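Local coordinates for penicillin-binding protein 2 (Pbp2) (Helicobacter pylori, PDB 5LP5) that probably acts as a penicillin-binding transpeptidase of peptidoglycan synthesis in the cell inner membrane, and forms a complex with the protein MreC, at residues V317-L322 and S384-E389; E323-T328 and Y372-E377; I378-L383 and G425-T430. One frame throughout, in Å; residues are numbered along the deposited sequence.

Contact 1 of 3, residues V317-L322 and S384-E389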
ATOM      1  N   VAL A 317     -39.322  -9.231 -27.882  1.00 57.89           N
ATOM      2  CA  VAL A 317     -40.212  -8.884 -29.000  1.00 60.53           C
ATOM      3  C   VAL A 317     -41.483  -9.754 -28.966  1.00 61.19           C
ATOM      4  O   VAL A 317     -42.606  -9.256 -29.023  1.00 56.71           O
ATOM      5  CB  VAL A 317     -39.491  -9.087 -30.363  1.00 60.48           C
ATOM      6  CG1 VAL A 317     -40.417  -8.787 -31.529  1.00 60.72           C
ATOM      7  CG2 VAL A 317     -38.241  -8.226 -30.459  1.00 59.99           C
ATOM      8  N   GLY A 318     -41.279 -11.063 -28.880  1.00 62.30           N
ATOM      9  CA  GLY A 318     -42.372 -12.010 -28.739  1.00 63.14           C
ATOM     10  C   GLY A 318     -43.272 -11.640 -27.583  1.00 63.86           C
ATOM     11  O   GLY A 318     -44.493 -11.673 -27.715  1.00 67.72           O
ATOM     12  N   LEU A 319     -42.680 -11.266 -26.450  1.00 61.75           N
ATOM     13  CA  LEU A 319     -43.471 -10.894 -25.281  1.00 62.46           C
ATOM     14  C   LEU A 319     -44.394  -9.709 -25.583  1.00 63.76           C
ATOM     15  O   LEU A 319     -45.510  -9.635 -25.062  1.00 66.92           O
ATOM     16  CB  LEU A 319     -42.568 -10.599 -24.077  1.00 59.58           C
ATOM     17  CG  LEU A 319     -43.294 -10.122 -22.811  1.00 60.75           C
ATOM     18  CD1 LEU A 319     -44.212 -11.196 -22.262  1.00 60.48           C
ATOM     19  CD2 LEU A 319     -42.311  -9.658 -21.747  1.00 60.07           C
ATOM     20  N   SER A 320     -43.930  -8.794 -26.423  1.00 64.67           N
ATOM     21  CA  SER A 320     -44.750  -7.669 -26.848  1.00 68.44           C
ATOM     22  C   SER A 320     -45.905  -8.116 -27.753  1.00 68.59           C
ATOM     23  O   SER A 320     -47.023  -7.616 -27.625  1.00 69.29           O
ATOM     24  CB  SER A 320     -43.899  -6.641 -27.595  1.00 72.64           C
ATOM     25  OG  SER A 320     -44.588  -5.400 -27.715  1.00 77.70           O
ATOM     26  N   PHE A 321     -45.635  -9.041 -28.673  1.00 66.64           N
ATOM     27  CA  PHE A 321     -46.681  -9.568 -29.552  1.00 66.70           C
ATOM     28  C   PHE A 321     -47.838 -10.108 -28.732  1.00 71.31           C
ATOM     29  O   PHE A 321     -48.997  -9.705 -28.906  1.00 76.87           O
ATOM     30  CB  PHE A 321     -46.167 -10.719 -30.428  1.00 62.84           C
ATOM     31  CG  PHE A 321     -45.162 -10.314 -31.464  1.00 60.30           C
ATOM     32  CD1 PHE A 321     -45.044  -8.997 -31.892  1.00 59.68           C
ATOM     33  CD2 PHE A 321     -44.359 -11.279 -32.052  1.00 58.69           C
ATOM     34  CE1 PHE A 321     -44.127  -8.659 -32.867  1.00 59.36           C
ATOM     35  CE2 PHE A 321     -43.442 -10.944 -33.029  1.00 57.98           C
ATOM     36  CZ  PHE A 321     -43.325  -9.635 -33.438  1.00 57.83           C
ATOM     37  N   LEU A 322     -47.504 -11.035 -27.838  1.00 71.08           N
ATOM     38  CA  LEU A 322     -48.495 -11.728 -27.027  1.00 71.30           C
ATOM     39  C   LEU A 322     -49.291 -10.758 -26.187  1.00 70.88           C
ATOM     40  O   LEU A 322     -50.446 -11.017 -25.849  1.00 73.98           O
ATOM     41  CB  LEU A 322     -47.810 -12.720 -26.096  1.00 72.58           C
ATOM     42  CG  LEU A 322     -47.042 -13.865 -26.734  1.00 74.74           C
ATOM     43  CD1 LEU A 322     -46.164 -14.532 -25.682  1.00 76.34           C
ATOM     44  CD2 LEU A 322     -48.013 -14.851 -27.346  1.00 76.84           C
ATOM     45  N   SER A 384     -41.583  -0.935 -28.743  1.00 60.42           N
ATOM     46  CA  SER A 384     -40.471  -0.258 -28.092  1.00 60.53           C
ATOM     47  C   SER A 384     -40.720  -0.114 -26.594  1.00 63.10           C
ATOM     48  O   SER A 384     -39.785  -0.147 -25.804  1.00 66.33           O
ATOM     49  CB  SER A 384     -40.222   1.105 -28.718  1.00 60.31           C
ATOM     50  OG  SER A 384     -41.231   2.009 -28.351  1.00 62.51           O
ATOM     51  N   LYS A 385     -41.979   0.047 -26.201  1.00 62.37           N
ATOM     52  CA  LYS A 385     -42.315   0.073 -24.785  1.00 62.22           C
ATOM     53  C   LYS A 385     -41.922  -1.239 -24.099  1.00 59.80           C
ATOM     54  O   LYS A 385     -41.288  -1.233 -23.055  1.00 59.11           O
ATOM     55  CB  LYS A 385     -43.809   0.348 -24.575  1.00 65.88           C
ATOM     56  CG  LYS A 385     -44.170   0.544 -23.101  1.00 65.53           C
ATOM     57  CD  LYS A 385     -45.555   1.122 -22.904  1.00 68.18           C
ATOM     58  CE  LYS A 385     -45.799   1.488 -21.449  1.00 70.02           C
ATOM     59  NZ  LYS A 385     -47.144   2.114 -21.292  1.00 73.71           N
ATOM     60  N   THR A 386     -42.309  -2.361 -24.683  1.00 59.67           N
ATOM     61  CA  THR A 386     -41.973  -3.666 -24.119  1.00 61.13           C
ATOM     62  C   THR A 386     -40.442  -3.859 -24.050  1.00 59.96           C
ATOM     63  O   THR A 386     -39.907  -4.221 -22.996  1.00 62.10           O
ATOM     64  CB  THR A 386     -42.672  -4.811 -24.902  1.00 64.97           C
ATOM     65  OG1 THR A 386     -44.092  -4.741 -24.699  1.00 70.27           O
ATOM     66  CG2 THR A 386     -42.204  -6.169 -24.446  1.00 66.22           C
ATOM     67  N   LEU A 387     -39.737  -3.600 -25.150  1.00 56.50           N
ATOM     68  CA  LEU A 387     -38.270  -3.704 -25.166  1.00 53.39           C
ATOM     69  C   LEU A 387     -37.596  -2.827 -24.096  1.00 53.05           C
ATOM     70  O   LEU A 387     -36.637  -3.238 -23.458  1.00 51.72           O
ATOM     71  CB  LEU A 387     -37.722  -3.314 -26.541  1.00 52.96           C
ATOM     72  CG  LEU A 387     -38.006  -4.277 -27.683  1.00 54.75           C
ATOM     73  CD1 LEU A 387     -37.878  -3.595 -29.037  1.00 55.78           C
ATOM     74  CD2 LEU A 387     -37.074  -5.477 -27.597  1.00 54.66           C
ATOM     75  N   ARG A 388     -38.090  -1.607 -23.924  1.00 56.42           N
ATOM     76  CA  ARG A 388     -37.555  -0.666 -22.936  1.00 55.81           C
ATOM     77  C   ARG A 388     -37.948  -1.057 -21.520  1.00 52.18           C
ATOM     78  O   ARG A 388     -37.261  -0.724 -20.567  1.00 53.32           O
ATOM     79  CB  ARG A 388     -38.052   0.751 -23.223  1.00 61.11           C
ATOM     80  CG  ARG A 388     -37.304   1.474 -24.350  1.00 68.40           C
ATOM     81  CD  ARG A 388     -37.753   2.925 -24.530  1.00 73.34           C
ATOM     82  NE  ARG A 388     -37.481   3.700 -23.316  1.00 87.06           N
ATOM     83  CZ  ARG A 388     -36.415   4.479 -23.093  1.00 96.71           C
ATOM     84  NH1 ARG A 388     -35.480   4.657 -24.019  1.00 98.97           N
ATOM     85  NH2 ARG A 388     -36.291   5.094 -21.916  1.00101.44           N
ATOM     86  N   GLU A 389     -39.062  -1.755 -21.379  1.00 50.20           N
ATOM     87  CA  GLU A 389     -39.468  -2.279 -20.080  1.00 51.41           C
ATOM     88  C   GLU A 389     -38.584  -3.423 -19.629  1.00 49.67           C
ATOM     89  O   GLU A 389     -38.377  -3.575 -18.434  1.00 51.17           O
ATOM     90  CB  GLU A 389     -40.920  -2.754 -20.109  1.00 53.11           C
ATOM     91  CG  GLU A 389     -41.936  -1.638 -19.989  1.00 54.09           C
ATOM     92  CD  GLU A 389     -43.366  -2.096 -20.237  1.00 55.10           C
ATOM     93  OE1 GLU A 389     -43.584  -3.313 -20.453  1.00 53.22           O
ATOM     94  OE2 GLU A 389     -44.274  -1.225 -20.206  1.00 55.14           O
TER
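T386 meets S320 where two helices of the transpeptidase domain cross. The short segments run at 130° to each other, and their axes come within 8.7 Å. The CA atoms of S320 and T386 are 5.6 Å apart, a close approach between two small side chains. T386 covers S320 with both of its branches. Its hydroxyl OG1 lies 3.1 Å from S320 OG, a weak hydrogen bond in which either hydroxyl could be the donor. Its methyl CG2 packs 3.6 Å from S320 CB. With chi1 at -67°, the threonine sets CG2 anti to its own backbone N and OG1 anti to the carbonyl carbon. The S320 hydroxyl is swung beside its own carbonyl carbon, chi1 -165°, and also packs against the backbone of L383. T386 OG1 has a second weak partner in E323 OE1, one turn along from S320. The same CG2 methyl of T386 reaches L319, where it lies 4.4 Å from L319 CD2 in a loose apolar contact. One residue on, L387 brings CD2 to within 4.1 Å of V317 CG2. These two side chains lie side by side and point the same way. Both are buried, and the contact is purely apolar.

V317 lies near the start of helix 314-324, close to what is probably the SxxK motif of the penicillin-binding enzymes, without touching it. V317 also packs on F371 of helix 369-377, while L319 and L322 lean on helix 475-493. Helix 314-324 thus has contacts with helices 369-377, 380-389 and 475-493.

Contact 2 of 3, residues E323-T328 and Y372-E377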
ATOM      1  N   GLU A 323     -48.660  -9.650 -25.830  1.00 70.37           N
ATOM      2  CA  GLU A 323     -49.267  -8.675 -24.950  1.00 74.55           C
ATOM      3  C   GLU A 323     -50.230  -7.749 -25.705  1.00 78.54           C
ATOM      4  O   GLU A 323     -51.304  -7.401 -25.196  1.00 77.21           O
ATOM      5  CB  GLU A 323     -48.149  -7.887 -24.286  1.00 73.65           C
ATOM      6  CG  GLU A 323     -48.574  -6.832 -23.292  1.00 73.82           C
ATOM      7  CD  GLU A 323     -47.381  -6.229 -22.589  1.00 72.24           C
ATOM      8  OE1 GLU A 323     -46.229  -6.547 -22.972  1.00 69.80           O
ATOM      9  OE2 GLU A 323     -47.607  -5.433 -21.663  1.00 73.51           O
ATOM     10  N   ASN A 324     -49.857  -7.385 -26.931  1.00 80.85           N
ATOM     11  CA  ASN A 324     -50.539  -6.323 -27.661  1.00 83.39           C
ATOM     12  C   ASN A 324     -51.487  -6.814 -28.752  1.00 84.79           C
ATOM     13  O   ASN A 324     -52.434  -6.111 -29.123  1.00 85.75           O
ATOM     14  CB  ASN A 324     -49.492  -5.383 -28.248  1.00 83.42           C
ATOM     15  CG  ASN A 324     -48.793  -4.564 -27.181  1.00 84.94           C
ATOM     16  OD1 ASN A 324     -49.440  -3.802 -26.461  1.00 86.13           O
ATOM     17  ND2 ASN A 324     -47.473  -4.728 -27.056  1.00 83.32           N
ATOM     18  N   LEU A 325     -51.227  -8.017 -29.261  1.00 81.80           N
ATOM     19  CA  LEU A 325     -52.029  -8.589 -30.335  1.00 81.55           C
ATOM     20  C   LEU A 325     -53.059  -9.565 -29.752  1.00 83.03           C
ATOM     21  O   LEU A 325     -53.134  -9.737 -28.532  1.00 78.81           O
ATOM     22  CB  LEU A 325     -51.115  -9.282 -31.350  1.00 78.29           C
ATOM     23  CG  LEU A 325     -49.986  -8.439 -31.966  1.00 76.01           C
ATOM     24  CD1 LEU A 325     -49.195  -9.242 -32.985  1.00 75.43           C
ATOM     25  CD2 LEU A 325     -50.511  -7.163 -32.614  1.00 77.28           C
ATOM     26  N   HIS A 326     -53.863 -10.175 -30.625  1.00 88.47           N
ATOM     27  CA  HIS A 326     -54.788 -11.254 -30.245  1.00 91.84           C
ATOM     28  C   HIS A 326     -54.248 -12.608 -30.697  1.00 89.99           C
ATOM     29  O   HIS A 326     -54.787 -13.223 -31.627  1.00 88.71           O
ATOM     30  CB  HIS A 326     -56.160 -11.043 -30.888  1.00 96.16           C
ATOM     31  CG  HIS A 326     -56.854  -9.800 -30.440  1.00 98.03           C
ATOM     32  ND1 HIS A 326     -56.609  -8.564 -31.000  1.00 98.83           N
ATOM     33  CD2 HIS A 326     -57.808  -9.608 -29.500  1.00 96.85           C
ATOM     34  CE1 HIS A 326     -57.380  -7.662 -30.420  1.00 99.49           C
ATOM     35  NE2 HIS A 326     -58.116  -8.270 -29.506  1.00100.27           N
ATOM     36  N   ILE A 327     -53.186 -13.062 -30.032  1.00 86.48           N
ATOM     37  CA  ILE A 327     -52.473 -14.294 -30.404  1.00 82.10           C
ATOM     38  C   ILE A 327     -51.875 -14.991 -29.174  1.00 79.88           C
ATOM     39  O   ILE A 327     -51.987 -14.491 -28.053  1.00 78.98           O
ATOM     40  CB  ILE A 327     -51.373 -14.026 -31.465  1.00 78.98           C
ATOM     41  CG1 ILE A 327     -50.458 -12.860 -31.052  1.00 76.48           C
ATOM     42  CG2 ILE A 327     -52.006 -13.751 -32.826  1.00 80.97           C
ATOM     43  CD1 ILE A 327     -49.115 -13.290 -30.520  1.00 74.51           C
ATOM     44  N   THR A 328     -51.278 -16.164 -29.383  1.00 78.98           N
ATOM     45  CA  THR A 328     -50.644 -16.925 -28.298  1.00 77.50           C
ATOM     46  C   THR A 328     -49.322 -17.567 -28.729  1.00 77.20           C
ATOM     47  O   THR A 328     -48.933 -17.563 -29.909  1.00 75.09           O
ATOM     48  CB  THR A 328     -51.536 -18.063 -27.761  1.00 77.65           C
ATOM     49  OG1 THR A 328     -51.714 -19.053 -28.784  1.00 83.85           O
ATOM     50  CG2 THR A 328     -52.882 -17.535 -27.298  1.00 77.42           C
ATOM     51  N   TYR A 372     -40.940 -10.847 -38.543  1.00 60.39           N
ATOM     52  CA  TYR A 372     -41.282  -9.979 -39.668  1.00 64.37           C
ATOM     53  C   TYR A 372     -42.808  -9.845 -39.819  1.00 68.78           C
ATOM     54  O   TYR A 372     -43.341  -8.742 -39.960  1.00 70.83           O
ATOM     55  CB  TYR A 372     -40.682 -10.498 -40.986  1.00 64.81           C
ATOM     56  CG  TYR A 372     -39.171 -10.359 -41.138  1.00 63.63           C
ATOM     57  CD1 TYR A 372     -38.485  -9.250 -40.636  1.00 64.59           C
ATOM     58  CD2 TYR A 372     -38.435 -11.325 -41.827  1.00 63.49           C
ATOM     59  CE1 TYR A 372     -37.112  -9.129 -40.786  1.00 64.28           C
ATOM     60  CE2 TYR A 372     -37.065 -11.205 -41.985  1.00 63.35           C
ATOM     61  CZ  TYR A 372     -36.410 -10.106 -41.464  1.00 64.14           C
ATOM     62  OH  TYR A 372     -35.051  -9.992 -41.614  1.00 63.86           O
ATOM     63  N   LYS A 373     -43.507 -10.974 -39.782  1.00 73.09           N
ATOM     64  CA  LYS A 373     -44.948 -10.995 -40.046  1.00 75.27           C
ATOM     65  C   LYS A 373     -45.762 -10.273 -38.979  1.00 74.84           C
ATOM     66  O   LYS A 373     -46.573  -9.405 -39.309  1.00 75.79           O
ATOM     67  CB  LYS A 373     -45.451 -12.430 -40.216  1.00 76.04           C
ATOM     68  CG  LYS A 373     -45.302 -12.930 -41.641  1.00 76.63           C
ATOM     69  CD  LYS A 373     -45.904 -14.312 -41.783  1.00 78.46           C
ATOM     70  CE  LYS A 373     -45.719 -14.880 -43.179  1.00 80.65           C
ATOM     71  NZ  LYS A 373     -46.275 -16.260 -43.295  1.00 82.72           N
ATOM     72  N   PHE A 374     -45.562 -10.626 -37.711  1.00 71.91           N
ATOM     73  CA  PHE A 374     -46.316  -9.973 -36.634  1.00 76.05           C
ATOM     74  C   PHE A 374     -45.840  -8.533 -36.428  1.00 77.00           C
ATOM     75  O   PHE A 374     -46.571  -7.705 -35.874  1.00 72.88           O
ATOM     76  CB  PHE A 374     -46.250 -10.776 -35.327  1.00 74.99           C
ATOM     77  CG  PHE A 374     -47.081 -12.037 -35.351  1.00 77.88           C
ATOM     78  CD1 PHE A 374     -48.463 -11.991 -35.181  1.00 79.09           C
ATOM     79  CD2 PHE A 374     -46.479 -13.281 -35.552  1.00 79.82           C
ATOM     80  CE1 PHE A 374     -49.225 -13.161 -35.216  1.00 79.60           C
ATOM     81  CE2 PHE A 374     -47.234 -14.452 -35.576  1.00 77.71           C
ATOM     82  CZ  PHE A 374     -48.609 -14.394 -35.407  1.00 78.88           C
ATOM     83  N   GLY A 375     -44.623  -8.246 -36.892  1.00 78.59           N
ATOM     84  CA  GLY A 375     -44.058  -6.899 -36.849  1.00 82.01           C
ATOM     85  C   GLY A 375     -44.834  -5.935 -37.726  1.00 87.77           C
ATOM     86  O   GLY A 375     -44.901  -4.736 -37.437  1.00 92.58           O
ATOM     87  N   LEU A 376     -45.413  -6.466 -38.805  1.00 88.57           N
ATOM     88  CA  LEU A 376     -46.322  -5.700 -39.671  1.00 87.64           C
ATOM     89  C   LEU A 376     -47.551  -5.191 -38.901  1.00 86.74           C
ATOM     90  O   LEU A 376     -48.053  -4.089 -39.154  1.00 84.31           O
ATOM     91  CB  LEU A 376     -46.782  -6.553 -40.864  1.00 84.33           C
ATOM     92  CG  LEU A 376     -45.700  -6.953 -41.866  1.00 82.11           C
ATOM     93  CD1 LEU A 376     -46.189  -8.064 -42.779  1.00 82.51           C
ATOM     94  CD2 LEU A 376     -45.245  -5.752 -42.674  1.00 81.03           C
ATOM     95  N   GLU A 377     -48.013  -6.006 -37.954  1.00 84.13           N
ATOM     96  CA  GLU A 377     -49.259  -5.752 -37.235  1.00 85.96           C
ATOM     97  C   GLU A 377     -49.075  -5.010 -35.882  1.00 82.39           C
ATOM     98  O   GLU A 377     -50.062  -4.606 -35.253  1.00 78.41           O
ATOM     99  CB  GLU A 377     -50.019  -7.086 -37.053  1.00 88.90           C
ATOM    100  CG  GLU A 377     -50.261  -7.856 -38.366  1.00 91.16           C
ATOM    101  CD  GLU A 377     -50.885  -9.250 -38.187  1.00 92.91           C
ATOM    102  OE1 GLU A 377     -51.362  -9.584 -37.074  1.00 91.28           O
ATOM    103  OE2 GLU A 377     -50.900 -10.027 -39.175  1.00 89.36           O
TER
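In the helical part of the penicillin-binding transpeptidase domain, L325 and I327 of the loop after helix 314-324 rest on F374 of helix 369-377. L325 is the first residue to leave helical geometry, and its CA lies 8.0 Å from the CA of E377. The chain therefore passes at a distance that side chains must bridge.

L325 does so with both methyls. L325 CD1 packs 3.6 Å from F374 CD1, the closest approach between their side chains. L325 CD2 turns to the end of the other segment and lies 3.7 Å from the backbone oxygen E377 O. Two residues on, I327 sends its CG2 methyl to the next atom of the ring, 3.7 Å from F374 CE1. Its chi1 of 50° puts CG2 anti to the carbonyl carbon, and this is the branch that reaches the ring. Both aliphatic side chains meet the F374 side chain at a slant. No hydrogen bond links the two segments, so the contact rests on apolar packing with a small share from the E377 backbone and CB.

Outside the pair, F374 also meets the ring of Y370, with the two planes at about 55°, and touches T331 and I333. The aromatic side chain is buried, whereas L325 and I327 remain partly exposed. At the outer margin, L325 CD2 lies 4.5 Å from CB of the exposed E377.

Contact 3 of 3, residues I378-L383 and G425-T430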
ATOM      1  N   ILE A 378     -47.823  -4.816 -35.446  1.00 77.30           N
ATOM      2  CA  ILE A 378     -47.539  -4.124 -34.174  1.00 76.27           C
ATOM      3  C   ILE A 378     -47.028  -2.714 -34.413  1.00 75.08           C
ATOM      4  O   ILE A 378     -46.204  -2.486 -35.302  1.00 79.32           O
ATOM      5  CB  ILE A 378     -46.508  -4.897 -33.291  1.00 76.92           C
ATOM      6  CG1 ILE A 378     -46.433  -4.328 -31.867  1.00 77.01           C
ATOM      7  CG2 ILE A 378     -45.106  -4.872 -33.890  1.00 73.36           C
ATOM      8  CD1 ILE A 378     -47.719  -4.457 -31.083  1.00 81.56           C
ATOM      9  N   SER A 379     -47.511  -1.768 -33.612  1.00 72.84           N
ATOM     10  CA  SER A 379     -47.022  -0.392 -33.692  1.00 73.16           C
ATOM     11  C   SER A 379     -45.669  -0.295 -33.002  1.00 73.42           C
ATOM     12  O   SER A 379     -45.464  -0.901 -31.956  1.00 72.94           O
ATOM     13  CB  SER A 379     -48.003   0.576 -33.042  1.00 72.10           C
ATOM     14  OG  SER A 379     -48.152   0.300 -31.670  1.00 70.98           O
ATOM     15  N   ILE A 380     -44.751   0.472 -33.585  1.00 72.55           N
ATOM     16  CA  ILE A 380     -43.418   0.619 -33.014  1.00 69.04           C
ATOM     17  C   ILE A 380     -43.498   1.249 -31.628  1.00 67.81           C
ATOM     18  O   ILE A 380     -42.627   1.019 -30.790  1.00 67.88           O
ATOM     19  CB  ILE A 380     -42.460   1.440 -33.926  1.00 68.72           C
ATOM     20  CG1 ILE A 380     -41.019   1.368 -33.408  1.00 67.61           C
ATOM     21  CG2 ILE A 380     -42.898   2.893 -34.024  1.00 69.29           C
ATOM     22  CD1 ILE A 380     -40.418  -0.024 -33.385  1.00 65.75           C
ATOM     23  N   GLU A 381     -44.539   2.040 -31.382  1.00 67.77           N
ATOM     24  CA  GLU A 381     -44.700   2.627 -30.061  1.00 69.82           C
ATOM     25  C   GLU A 381     -44.869   1.581 -28.961  1.00 65.13           C
ATOM     26  O   GLU A 381     -44.293   1.708 -27.884  1.00 58.75           O
ATOM     27  CB  GLU A 381     -45.871   3.594 -30.040  1.00 79.80           C
ATOM     28  CG  GLU A 381     -46.115   4.190 -28.658  1.00 85.74           C
ATOM     29  CD  GLU A 381     -46.382   5.702 -28.666  1.00 90.59           C
ATOM     30  OE1 GLU A 381     -46.434   6.330 -29.759  1.00 96.98           O
ATOM     31  OE2 GLU A 381     -46.520   6.262 -27.554  1.00 89.34           O
ATOM     32  N   LYS A 382     -45.651   0.548 -29.239  1.00 67.25           N
ATOM     33  CA  LYS A 382     -45.903  -0.528 -28.263  1.00 69.70           C
ATOM     34  C   LYS A 382     -44.763  -1.573 -28.132  1.00 68.03           C
ATOM     35  O   LYS A 382     -44.413  -1.998 -27.024  1.00 66.92           O
ATOM     36  CB  LYS A 382     -47.237  -1.209 -28.582  1.00 71.59           C
ATOM     37  CG  LYS A 382     -48.399  -0.243 -28.426  1.00 73.09           C
ATOM     38  CD  LYS A 382     -49.758  -0.892 -28.602  1.00 74.38           C
ATOM     39  CE  LYS A 382     -50.842   0.137 -28.304  1.00 73.40           C
ATOM     40  NZ  LYS A 382     -52.229  -0.385 -28.391  1.00 71.73           N
ATOM     41  N   LEU A 383     -44.202  -1.983 -29.266  1.00 64.91           N
ATOM     42  CA  LEU A 383     -43.017  -2.832 -29.279  1.00 59.50           C
ATOM     43  C   LEU A 383     -41.906  -2.191 -28.444  1.00 59.50           C
ATOM     44  O   LEU A 383     -41.351  -2.820 -27.550  1.00 61.18           O
ATOM     45  CB  LEU A 383     -42.532  -3.053 -30.724  1.00 57.39           C
ATOM     46  CG  LEU A 383     -41.254  -3.870 -30.960  1.00 54.48           C
ATOM     47  CD1 LEU A 383     -41.494  -5.290 -30.508  1.00 56.42           C
ATOM     48  CD2 LEU A 383     -40.817  -3.861 -32.408  1.00 54.69           C
ATOM     49  N   GLY A 425     -40.473  -0.872 -42.678  1.00 75.99           N
ATOM     50  CA  GLY A 425     -39.213  -1.614 -42.743  1.00 75.17           C
ATOM     51  C   GLY A 425     -38.379  -1.467 -41.478  1.00 76.99           C
ATOM     52  O   GLY A 425     -37.650  -2.389 -41.094  1.00 80.86           O
ATOM     53  N   ASP A 426     -38.499  -0.303 -40.834  1.00 75.41           N
ATOM     54  CA  ASP A 426     -37.782   0.009 -39.590  1.00 68.86           C
ATOM     55  C   ASP A 426     -38.309  -0.821 -38.420  1.00 64.96           C
ATOM     56  O   ASP A 426     -37.532  -1.360 -37.631  1.00 59.02           O
ATOM     57  CB  ASP A 426     -37.906   1.505 -39.267  1.00 67.67           C
ATOM     58  CG  ASP A 426     -37.509   2.402 -40.440  1.00 68.16           C
ATOM     59  OD1 ASP A 426     -36.882   1.913 -41.403  1.00 68.18           O
ATOM     60  OD2 ASP A 426     -37.832   3.603 -40.414  1.00 65.98           O
ATOM     61  N   THR A 427     -39.635  -0.918 -38.316  1.00 65.45           N
ATOM     62  CA  THR A 427     -40.283  -1.788 -37.331  1.00 63.15           C
ATOM     63  C   THR A 427     -39.798  -3.224 -37.486  1.00 63.60           C
ATOM     64  O   THR A 427     -39.552  -3.915 -36.499  1.00 63.31           O
ATOM     65  CB  THR A 427     -41.813  -1.783 -37.491  1.00 62.15           C
ATOM     66  OG1 THR A 427     -42.305  -0.438 -37.454  1.00 65.81           O
ATOM     67  CG2 THR A 427     -42.456  -2.565 -36.395  1.00 60.86           C
ATOM     68  N   LEU A 428     -39.649  -3.658 -38.732  1.00 65.88           N
ATOM     69  CA  LEU A 428     -39.313  -5.040 -39.028  1.00 66.52           C
ATOM     70  C   LEU A 428     -37.871  -5.383 -38.743  1.00 63.46           C
ATOM     71  O   LEU A 428     -37.599  -6.422 -38.144  1.00 63.03           O
ATOM     72  CB  LEU A 428     -39.608  -5.361 -40.484  1.00 70.37           C
ATOM     73  CG  LEU A 428     -41.078  -5.293 -40.874  1.00 74.23           C
ATOM     74  CD1 LEU A 428     -41.223  -5.718 -42.328  1.00 80.43           C
ATOM     75  CD2 LEU A 428     -41.911  -6.177 -39.977  1.00 71.16           C
ATOM     76  N   ILE A 429     -36.944  -4.537 -39.186  1.00 59.54           N
ATOM     77  CA  ILE A 429     -35.528  -4.794 -38.916  1.00 56.91           C
ATOM     78  C   ILE A 429     -35.215  -4.659 -37.416  1.00 55.41           C
ATOM     79  O   ILE A 429     -34.330  -5.343 -36.888  1.00 53.54           O
ATOM     80  CB  ILE A 429     -34.597  -3.911 -39.766  1.00 56.22           C
ATOM     81  CG1 ILE A 429     -33.158  -4.448 -39.698  1.00 58.02           C
ATOM     82  CG2 ILE A 429     -34.638  -2.470 -39.285  1.00 56.18           C
ATOM     83  CD1 ILE A 429     -32.232  -3.944 -40.792  1.00 58.72           C
ATOM     84  N   THR A 430     -35.965  -3.797 -36.731  1.00 55.03           N
ATOM     85  CA  THR A 430     -35.830  -3.626 -35.287  1.00 52.52           C
ATOM     86  C   THR A 430     -36.367  -4.841 -34.541  1.00 51.84           C
ATOM     87  O   THR A 430     -35.811  -5.229 -33.517  1.00 51.74           O
ATOM     88  CB  THR A 430     -36.511  -2.322 -34.817  1.00 53.71           C
ATOM     89  OG1 THR A 430     -35.911  -1.203 -35.499  1.00 52.32           O
ATOM     90  CG2 THR A 430     -36.368  -2.132 -33.296  1.00 52.77           C
TER
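I378 meets T427 just before helix 380-389 begins. The backbone oxygen of I378 lies 3.9 Å from T427 CG2, and I378 CG2 is 4.3 Å from the same carbon. The threonine methyl thus packs on both backbone and side chain of I378. S379 does not touch the other segment but holds the N-cap position of the helix. S379 OG accepts a weak capping bond from K382 N, at 3.5 Å and with an angle of 152° at the hydrogen.

I380 marks the nearest backbone approach, with its CA 5.9 Å from that of T427. I380 CB lies 4.0 Å from T427 OG1, a van der Waals contact. The hydroxyl itself is bonded elsewhere, to W422 NE1. T427 has chi1 near -54°, which turns CG2 to I378 and OG1 to I380. I380 holds CG1 anti to its backbone N, chi1 -170°, and I380 CD1 ends 4.6 Å from T430 CG2. L383 closes the contact: its methyl CD2 lies 4.3 Å from T427 O.

T430 OG1 turns back to its own helix and donates to D426 O at 2.7 Å, while T430 N donates to the same oxygen from the opposite face of the carbonyl plane. This oxygen is therefore gripped twice. T430 also packs on P409 and F437. D426 forms a salt bridge to K414 through OD2.

The contact is buried on all its touching residues. I378 packs on F321 and N324 of helix 314-324, and L383 packs on V317 there. L428, on the same segment as T427, packs on Y372 and L376 of helix 369-377. The start of helix 380-389 and the residues just before it thus touch helix 314-324 as well as helix 424-430.

All three contacts lie in the transpeptidase domain, with centres 10 or 11 Å apart. Contacts 1 and 2 share helix 314-324, while contacts 1 and 3 share helix 380-389. Contacts 1 and 3 are buried. Contact 2 is partly exposed, at the far end of helix 314-324. Their chemistry differs accordingly. Only contact 1 has a hydrogen bond across it, a weak hydroxyl pair. Contact 2 sets two aliphatic side chains against one aromatic ring, and contact 3 packs a threonine against two isoleucines and a leucine. F321 joins them: it touches F374 of contact 2 and I378 of contact 3.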